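Local coordinates for protein DnaJ homolog subfamily C member 3 (Mus musculus, PDB 3IEG) that acts in the unfolded protein response as an HSC70 co-chaperone and GCN2 inhibitor, its TPR part, the piece present here, binding misfolded proteins, at residues 80-85 with 149-153; 87-91 with 117-121; 143-147 with 156-160. All coordinates share one frame; numbering follows the deposited sequence.

Interaction 1: residues 80-85 with 149-153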
loop_
_atom_site.group_PDB
_atom_site.type_symbol
_atom_site.label_atom_id
_atom_site.label_comp_id
_atom_site.label_asym_id
_atom_site.label_seq_id
_atom_site.Cartn_x
_atom_site.Cartn_y
_atom_site.Cartn_z
ATOM N N LEU A 80 -14.597 -20.964 -2.672
ATOM C CA LEU A 80 -13.411 -20.349 -2.091
ATOM C C LEU A 80 -12.307 -20.286 -3.121
ATOM O O LEU A 80 -11.645 -19.265 -3.229
ATOM C CB LEU A 80 -12.936 -21.070 -0.806
ATOM C CG LEU A 80 -13.917 -21.189 0.374
ATOM C CD1 LEU A 80 -13.327 -21.975 1.550
ATOM C CD2 LEU A 80 -14.375 -19.823 0.820
ATOM N N LEU A 81 -12.127 -21.366 -3.882
ATOM C CA LEU A 81 -11.139 -21.403 -4.975
ATOM C C LEU A 81 -11.375 -20.315 -6.022
ATOM O O LEU A 81 -10.443 -19.621 -6.415
ATOM C CB LEU A 81 -11.100 -22.782 -5.654
ATOM C CG LEU A 81 -10.656 -23.972 -4.794
ATOM C CD1 LEU A 81 -11.075 -25.319 -5.398
ATOM C CD2 LEU A 81 -9.163 -23.925 -4.515
ATOM N N LEU A 82 -12.614 -20.158 -6.472
ATOM C CA LEU A 82 -12.927 -19.082 -7.404
ATOM C C LEU A 82 -12.525 -17.714 -6.843
ATOM O O LEU A 82 -11.961 -16.895 -7.555
ATOM C CB LEU A 82 -14.409 -19.102 -7.773
ATOM C CG LEU A 82 -14.965 -18.016 -8.695
ATOM C CD1 LEU A 82 -14.196 -17.909 -10.005
ATOM C CD2 LEU A 82 -16.417 -18.312 -8.968
ATOM N N LYS A 83 -12.813 -17.476 -5.563
ATOM C CA LYS A 83 -12.437 -16.219 -4.915
ATOM C C LYS A 83 -10.914 -16.052 -4.836
ATOM O O LYS A 83 -10.392 -14.945 -4.911
ATOM C CB LYS A 83 -13.045 -16.127 -3.519
ATOM C CG LYS A 83 -14.526 -15.738 -3.472
ATOM C CD LYS A 83 -14.858 -15.237 -2.078
ATOM C CE LYS A 83 -16.318 -14.944 -1.910
ATOM N NZ LYS A 83 -16.542 -14.444 -0.513
ATOM N N GLN A 84 -10.209 -17.163 -4.695
ATOM C CA GLN A 84 -8.758 -17.143 -4.651
ATOM C C GLN A 84 -8.141 -16.997 -6.051
ATOM O O GLN A 84 -6.937 -16.820 -6.187
ATOM C CB GLN A 84 -8.246 -18.404 -3.951
ATOM C CG GLN A 84 -8.535 -18.461 -2.456
ATOM C CD GLN A 84 -7.989 -19.724 -1.800
ATOM O OE1 GLN A 84 -7.517 -20.631 -2.476
ATOM N NE2 GLN A 84 -8.060 -19.787 -0.472
ATOM N N GLY A 85 -8.968 -17.065 -7.089
ATOM C CA GLY A 85 -8.502 -16.998 -8.476
ATOM C C GLY A 85 -7.825 -18.276 -8.952
ATOM O O GLY A 85 -7.119 -18.271 -9.967
ATOM N N VAL A 149 -14.212 -10.221 -8.645
ATOM C CA VAL A 149 -14.691 -11.545 -8.317
ATOM C C VAL A 149 -13.618 -12.307 -7.562
ATOM O O VAL A 149 -13.885 -12.856 -6.505
ATOM C CB VAL A 149 -15.119 -12.316 -9.583
ATOM C CG1 VAL A 149 -15.467 -13.754 -9.249
ATOM C CG2 VAL A 149 -16.286 -11.614 -10.273
ATOM N N CYS A 150 -12.409 -12.348 -8.108
ATOM C CA CYS A 150 -11.321 -13.078 -7.485
ATOM C C CYS A 150 -10.599 -12.128 -6.538
ATOM O O CYS A 150 -9.502 -11.624 -6.837
ATOM C CB CYS A 150 -10.374 -13.628 -8.542
ATOM S SG CYS A 150 -11.180 -14.607 -9.815
ATOM N N VAL A 151 -11.234 -11.881 -5.397
ATOM C CA VAL A 151 -10.804 -10.846 -4.467
ATOM C C VAL A 151 -9.608 -11.269 -3.615
ATOM O O VAL A 151 -8.916 -10.419 -3.058
ATOM C CB VAL A 151 -11.978 -10.357 -3.556
ATOM C CG1 VAL A 151 -13.008 -9.546 -4.365
ATOM C CG2 VAL A 151 -12.664 -11.534 -2.848
ATOM N N TRP A 152 -9.356 -12.568 -3.517
ATOM C CA TRP A 152 -8.232 -13.064 -2.729
ATOM C C TRP A 152 -7.095 -13.584 -3.619
ATOM O O TRP A 152 -6.217 -14.328 -3.166
ATOM C CB TRP A 152 -8.688 -14.140 -1.732
ATOM C CG TRP A 152 -9.815 -13.712 -0.817
ATOM C CD1 TRP A 152 -10.075 -12.444 -0.353
ATOM C CD2 TRP A 152 -10.815 -14.555 -0.249
ATOM N NE1 TRP A 152 -11.186 -12.451 0.456
ATOM C CE2 TRP A 152 -11.660 -13.734 0.540
ATOM C CE3 TRP A 152 -11.089 -15.927 -0.332
ATOM C CZ2 TRP A 152 -12.758 -14.242 1.236
ATOM C CZ3 TRP A 152 -12.188 -16.436 0.365
ATOM C CH2 TRP A 152 -13.008 -15.589 1.136
ATOM N N ASP A 153 -7.125 -13.187 -4.887
ATOM C CA ASP A 153 -6.071 -13.513 -5.823
ATOM C C ASP A 153 -4.911 -12.540 -5.616
ATOM O O ASP A 153 -4.928 -11.407 -6.107
ATOM C CB ASP A 153 -6.611 -13.432 -7.248
ATOM C CG ASP A 153 -5.647 -13.991 -8.287
ATOM O OD1 ASP A 153 -4.412 -13.875 -8.121
ATOM O OD2 ASP A 153 -6.131 -14.539 -9.292
HETATM O O HOH W 1 -6.917 -15.839 -11.502
#

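Interaction 2: residues 87-91 with 117-121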
loop_
_atom_site.group_PDB
_atom_site.type_symbol
_atom_site.label_atom_id
_atom_site.label_comp_id
_atom_site.label_asym_id
_atom_site.label_seq_id
_atom_site.Cartn_x
_atom_site.Cartn_y
_atom_site.Cartn_z
ATOM N N LEU A 87 -8.619 -20.705 -10.841
ATOM C CA LEU A 87 -9.707 -20.936 -11.784
ATOM C C LEU A 87 -9.816 -22.370 -12.274
ATOM O O LEU A 87 -10.908 -22.917 -12.352
ATOM C CB LEU A 87 -9.633 -19.966 -12.965
ATOM C CG LEU A 87 -9.660 -18.476 -12.603
ATOM C CD1 LEU A 87 -9.571 -17.663 -13.859
ATOM C CD2 LEU A 87 -10.890 -18.072 -11.790
ATOM N N ASP A 88 -8.689 -22.987 -12.585
ATOM C CA ASP A 88 -8.695 -24.376 -13.020
ATOM C C ASP A 88 -9.236 -25.327 -11.959
ATOM O O ASP A 88 -10.038 -26.213 -12.269
ATOM C CB ASP A 88 -7.297 -24.795 -13.476
ATOM C CG ASP A 88 -6.873 -24.085 -14.755
ATOM O OD1 ASP A 88 -7.732 -23.438 -15.395
ATOM O OD2 ASP A 88 -5.683 -24.168 -15.121
ATOM N N GLU A 89 -8.807 -25.138 -10.717
ATOM C CA GLU A 89 -9.263 -25.972 -9.615
ATOM C C GLU A 89 -10.713 -25.698 -9.235
ATOM O O GLU A 89 -11.415 -26.593 -8.771
ATOM C CB GLU A 89 -8.382 -25.767 -8.393
ATOM C CG GLU A 89 -6.985 -26.261 -8.567
ATOM C CD GLU A 89 -6.017 -25.408 -7.816
ATOM O OE1 GLU A 89 -5.341 -24.582 -8.474
ATOM O OE2 GLU A 89 -5.953 -25.537 -6.568
ATOM N N ALA A 90 -11.153 -24.461 -9.420
ATOM C CA ALA A 90 -12.540 -24.115 -9.173
ATOM C C ALA A 90 -13.453 -24.865 -10.143
ATOM O O ALA A 90 -14.364 -25.588 -9.720
ATOM C CB ALA A 90 -12.748 -22.613 -9.287
ATOM N N GLU A 91 -13.192 -24.693 -11.437
ATOM C CA GLU A 91 -13.952 -25.340 -12.486
ATOM C C GLU A 91 -13.972 -26.853 -12.270
ATOM O O GLU A 91 -15.024 -27.492 -12.375
ATOM C CB GLU A 91 -13.365 -24.989 -13.849
ATOM C CG GLU A 91 -13.605 -23.553 -14.249
ATOM C CD GLU A 91 -13.084 -23.229 -15.623
ATOM O OE1 GLU A 91 -11.949 -23.649 -15.939
ATOM O OE2 GLU A 91 -13.796 -22.542 -16.392
ATOM N N ALA A 117 -16.643 -18.560 -13.836
ATOM C CA ALA A 117 -15.240 -18.979 -13.846
ATOM C C ALA A 117 -14.661 -18.830 -15.245
ATOM O O ALA A 117 -13.559 -18.318 -15.437
ATOM C CB ALA A 117 -15.111 -20.414 -13.378
ATOM N N ASP A 118 -15.441 -19.273 -16.216
ATOM C CA ASP A 118 -15.068 -19.215 -17.600
ATOM C C ASP A 118 -14.924 -17.775 -18.118
ATOM O O ASP A 118 -14.066 -17.510 -18.961
ATOM C CB ASP A 118 -16.081 -19.992 -18.424
ATOM C CG ASP A 118 -15.595 -20.246 -19.808
ATOM O OD1 ASP A 118 -14.777 -21.172 -19.969
ATOM O OD2 ASP A 118 -16.003 -19.500 -20.726
ATOM N N GLU A 119 -15.759 -16.859 -17.632
ATOM C CA GLU A 119 -15.540 -15.437 -17.851
ATOM C C GLU A 119 -14.165 -14.999 -17.321
ATOM O O GLU A 119 -13.385 -14.375 -18.038
ATOM C CB GLU A 119 -16.579 -14.631 -17.112
ATOM C CG GLU A 119 -17.794 -14.269 -17.873
ATOM C CD GLU A 119 -18.760 -13.476 -17.000
ATOM O OE1 GLU A 119 -19.909 -13.952 -16.801
ATOM O OE2 GLU A 119 -18.358 -12.393 -16.493
HETATM N N MSE A 120 -13.891 -15.328 -16.059
HETATM C CA MSE A 120 -12.623 -15.002 -15.400
HETATM C C MSE A 120 -11.438 -15.596 -16.134
HETATM O O MSE A 120 -10.390 -14.959 -16.255
HETATM C CB MSE A 120 -12.616 -15.492 -13.944
HETATM C CG MSE A 120 -13.770 -14.978 -13.130
HETATM SE SE MSE A 120 -13.848 -13.032 -13.159
HETATM C CE MSE A 120 -12.577 -12.806 -11.746
ATOM N N GLN A 121 -11.626 -16.820 -16.618
ATOM C CA GLN A 121 -10.593 -17.580 -17.299
ATOM C C GLN A 121 -10.206 -16.889 -18.622
ATOM O O GLN A 121 -9.038 -16.856 -19.004
ATOM C CB GLN A 121 -11.095 -19.011 -17.524
ATOM C CG GLN A 121 -10.015 -20.019 -17.832
ATOM C CD GLN A 121 -9.315 -20.551 -16.602
ATOM O OE1 GLN A 121 -9.756 -21.534 -16.008
ATOM N NE2 GLN A 121 -8.194 -19.927 -16.234
#

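Interaction 3: residues 143-147 with 156-160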
loop_
_atom_site.group_PDB
_atom_site.type_symbol
_atom_site.label_atom_id
_atom_site.label_comp_id
_atom_site.label_asym_id
_atom_site.label_seq_id
_atom_site.Cartn_x
_atom_site.Cartn_y
_atom_site.Cartn_z
ATOM N N LEU A 143 -7.819 -6.513 -15.305
ATOM C CA LEU A 143 -7.558 -6.895 -13.920
ATOM C C LEU A 143 -8.599 -6.304 -12.991
ATOM O O LEU A 143 -9.014 -6.949 -12.040
ATOM C CB LEU A 143 -6.138 -6.525 -13.488
ATOM C CG LEU A 143 -4.995 -7.291 -14.164
ATOM C CD1 LEU A 143 -3.721 -6.472 -14.090
ATOM C CD2 LEU A 143 -4.770 -8.674 -13.576
ATOM N N ASP A 144 -9.044 -5.090 -13.285
ATOM C CA ASP A 144 -10.123 -4.477 -12.517
ATOM C C ASP A 144 -11.329 -5.406 -12.458
ATOM O O ASP A 144 -11.851 -5.675 -11.379
ATOM C CB ASP A 144 -10.532 -3.133 -13.120
ATOM C CG ASP A 144 -9.584 -2.005 -12.755
ATOM O OD1 ASP A 144 -8.856 -2.100 -11.732
ATOM O OD2 ASP A 144 -9.577 -1.003 -13.502
ATOM N N LYS A 145 -11.757 -5.891 -13.625
ATOM C CA LYS A 145 -12.868 -6.830 -13.728
ATOM C C LYS A 145 -12.601 -8.126 -12.969
ATOM O O LYS A 145 -13.417 -8.542 -12.152
ATOM C CB LYS A 145 -13.214 -7.134 -15.195
ATOM C CG LYS A 145 -14.584 -6.610 -15.665
ATOM C CD LYS A 145 -14.473 -5.250 -16.372
ATOM C CE LYS A 145 -14.380 -5.408 -17.900
ATOM N NZ LYS A 145 -14.311 -4.082 -18.596
ATOM N N ILE A 146 -11.465 -8.761 -13.228
ATOM C CA ILE A 146 -11.144 -9.998 -12.536
ATOM C C ILE A 146 -11.175 -9.796 -11.017
ATOM O O ILE A 146 -11.847 -10.546 -10.303
ATOM C CB ILE A 146 -9.802 -10.595 -12.995
ATOM C CG1 ILE A 146 -9.810 -10.783 -14.506
ATOM C CG2 ILE A 146 -9.557 -11.947 -12.348
ATOM C CD1 ILE A 146 -8.435 -10.831 -15.130
ATOM N N LEU A 147 -10.501 -8.766 -10.520
ATOM C CA LEU A 147 -10.353 -8.623 -9.071
ATOM C C LEU A 147 -11.645 -8.308 -8.305
ATOM O O LEU A 147 -11.661 -8.373 -7.076
ATOM C CB LEU A 147 -9.222 -7.647 -8.720
ATOM C CG LEU A 147 -7.800 -8.145 -9.031
ATOM C CD1 LEU A 147 -6.835 -6.979 -9.112
ATOM C CD2 LEU A 147 -7.322 -9.181 -8.013
ATOM N N LEU A 156 -2.541 -11.595 -9.039
ATOM C CA LEU A 156 -3.142 -10.693 -10.022
ATOM C C LEU A 156 -3.224 -9.282 -9.479
ATOM O O LEU A 156 -3.130 -8.318 -10.223
ATOM C CB LEU A 156 -4.517 -11.185 -10.455
ATOM C CG LEU A 156 -4.529 -12.444 -11.316
ATOM C CD1 LEU A 156 -5.892 -12.588 -11.981
ATOM C CD2 LEU A 156 -3.413 -12.415 -12.361
ATOM N N ARG A 157 -3.406 -9.183 -8.168
ATOM C CA ARG A 157 -3.252 -7.943 -7.423
ATOM C C ARG A 157 -1.863 -7.343 -7.623
ATOM O O ARG A 157 -1.723 -6.161 -7.916
ATOM C CB ARG A 157 -3.426 -8.231 -5.937
ATOM C CG ARG A 157 -3.767 -7.042 -5.123
ATOM C CD ARG A 157 -5.250 -6.924 -5.100
ATOM N NE ARG A 157 -5.656 -5.645 -4.557
ATOM C CZ ARG A 157 -6.846 -5.436 -4.027
ATOM N NH1 ARG A 157 -7.709 -6.438 -3.981
ATOM N NH2 ARG A 157 -7.157 -4.240 -3.550
ATOM N N GLU A 158 -0.839 -8.163 -7.440
ATOM C CA GLU A 158 0.526 -7.709 -7.624
ATOM C C GLU A 158 0.814 -7.361 -9.077
ATOM O O GLU A 158 1.562 -6.429 -9.330
ATOM C CB GLU A 158 1.521 -8.743 -7.104
ATOM C CG GLU A 158 1.465 -8.928 -5.588
ATOM C CD GLU A 158 2.473 -9.945 -5.077
ATOM O OE1 GLU A 158 2.655 -10.992 -5.729
ATOM O OE2 GLU A 158 3.094 -9.698 -4.024
ATOM N N LEU A 159 0.217 -8.096 -10.017
ATOM C CA LEU A 159 0.359 -7.795 -11.435
ATOM C C LEU A 159 -0.247 -6.444 -11.805
ATOM O O LEU A 159 0.335 -5.701 -12.590
ATOM C CB LEU A 159 -0.246 -8.894 -12.306
ATOM C CG LEU A 159 -0.107 -8.687 -13.831
ATOM C CD1 LEU A 159 1.315 -8.950 -14.299
ATOM C CD2 LEU A 159 -1.071 -9.567 -14.589
ATOM N N ARG A 160 -1.401 -6.123 -11.235
ATOM C CA ARG A 160 -1.997 -4.804 -11.410
ATOM C C ARG A 160 -1.090 -3.718 -10.831
ATOM O O ARG A 160 -0.995 -2.624 -11.384
ATOM C CB ARG A 160 -3.380 -4.731 -10.759
ATOM C CG ARG A 160 -4.215 -3.546 -11.221
ATOM C CD ARG A 160 -4.956 -2.928 -10.062
ATOM N NE ARG A 160 -6.380 -3.210 -10.068
ATOM C CZ ARG A 160 -7.143 -3.301 -8.983
ATOM N NH1 ARG A 160 -6.630 -3.170 -7.768
ATOM N NH2 ARG A 160 -8.433 -3.558 -9.121
#

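Interaction 1: residues 80-85 with 149-153
Lys83 lays its extended aliphatic chain over one face of the Trp152 indole. CD of Lys83 stands 3.9 Å from the centroid of the six-membered ring of Trp152 and only 18° off its normal, a CH-pi contact, while CB of Lys83 approaches CE3 of Trp152 at 3.7 Å. Two other residues of the same helix meet the ring near its plane, at the edge: Leu80 CD2 lies 4.1 Å from Trp152 CZ3, and Gln84 CG comes to CE3. The backbones also join directly, Trp152 N donating to Lys83 O over 2.9 Å at 155°.

The acceptor belongs to the last turn of helix 71-84, in TPR 3, and the donor to a type I turn, Cys150 to Asp153, at the end of TPR 4. Tetratricopeptide repeats stack as pairs of antiparallel helices, and here a helix C-terminus docks on a connecting turn of the next repeat. The helix closes in a Schellman motif: Gly85 has positive phi and its N bonds back to Leu82 O. The glycine also lets the turn come close, since a CB here would point at the Asp153 carboxylate. A water donates to both Gly85 O (2.9 Å) and Asp153 OD2 (2.7 Å), bridging the two segments. Further out, CG of Asp153 stands anti to the backbone N (chi1 -170°), and OD1 accepts from Leu156 N as the N-cap of helix 154-166. Ser53 and Leu183 also touch Trp152.

Interaction 2: residues 87-91 with 117-121
Leu87 and Ala117 bring their CA atoms within 6.2 Å of each other, the nearest CA approach between segments 87-91 and 117-121. The two short segments run almost antiparallel, their N-to-C directions 160° apart and their axes 10.0 Å apart at closest approach, in the manner of neighbouring helices in a TPR array. Segment 87-91 lies in TPR 3, and helix 104-132, which carries the other segment, leads into TPR 4.

Leu87 carries the apolar half. With CG anti to the carbonyl carbon (chi1 -58°), its forked end reaches the second helix, where CD1 and CD2 of Leu87 lie 3.7 and 3.8 Å from CB of Met120, a selenomethionine in this crystal. The two side chains cross at about a right angle, and Leu82 and Cys150 add to the apolar surroundings of Leu87. Gln121 runs alongside Leu87 in the opposite sense, bringing its amide close to the carboxylates of Asp88 and Glu91.

Glu91 works with two different parts. Its CG packs on the methyl of Ala117, 3.6 Å from CB, while OE2 of Glu91 extends to within 4.0 Å of Asp118 OD1. With an alanine in place of Glu91, the carboxylate beside Asp118 is gone and the Ala117 methyl is likely to be left uncovered. The contact thus pairs a buried hydrocarbon seam with an acidic margin. At their spacing Glu91 and Asp118 would probably repel each other mildly, which might raise the pKa of one of them slightly.

Interaction 3: residues 143-147 with 156-160
Arg160 crosses from helix 154-166 to Leu143, Asp144 and Leu147 of helix 136-149, at the junction between TPR 5 and TPR 4. The pairing is a clear example of antiparallel helix packing in the tetratricopeptide fold: the segments run 154° apart in direction, with axes 10.3 Å apart at closest approach.

The arginine can be followed outward from its base. CB of Arg160 meets Leu143 CD1 at 3.8 Å, and CG of Arg160 stays beside the same methyl. CG stands anti to the backbone N (chi1 -164°), and bends at the next two torsions bring the guanidinium over Leu147. NE then makes a weak hydrogen bond to Asp144 OD1. Leu147 CD1 sits over the centre of one guanidinium face, 3.7 Å from CZ of Arg160. At the tip, NH2 of Arg160 reaches Asp144 OD1 at 3.0 Å, also a weak bond and part of the salt bridge; the carboxylate and guanidinium planes lie 58° apart. OD1 of Asp144 is thus a shared acceptor for both weak bonds, while NH1 forms a second salt bridge with Asp176 of helix 170-181. Two acidic residues and a leucine methyl together probably limit how the group can turn.

Behind this polar margin lies a leucine-rich interior. Leu143 divides its branches: CD1 serves the base of Arg160, while CD2 packs 3.9 Å from Leu159 CD2 and also faces CB of Leu156. Leu147 CD2 packs beside the backbone of Arg157. Deeper still, where Met120 also touches Ile146, the side chains of Ile146 and Leu156 cross at about a right angle, with CG2 of Ile146 3.7 Å from CD1 of Leu156.

Overall arrangement
From the N terminus, the chain first lays down segment 80-85, at the end of helix 71-84, whose partner comes much later. It turns into helix 87-98, and interaction 2 closes its own loop when helix 104-132 packs back at 117-121, wholly within the span of interaction 1. Segment 143-147 then opens interaction 3; 149-153 closes interaction 1, and 156-160 closes interaction 3, so these two cross, while interactions 2 and 3 follow in series. Met120 lies among Ile146, Val149 and Cys150, close to all three contacts. Together the contacts tie TPR 3, TPR 4 and TPR 5 into one continuous stack, beyond the first two repeats, which bind misfolded proteins.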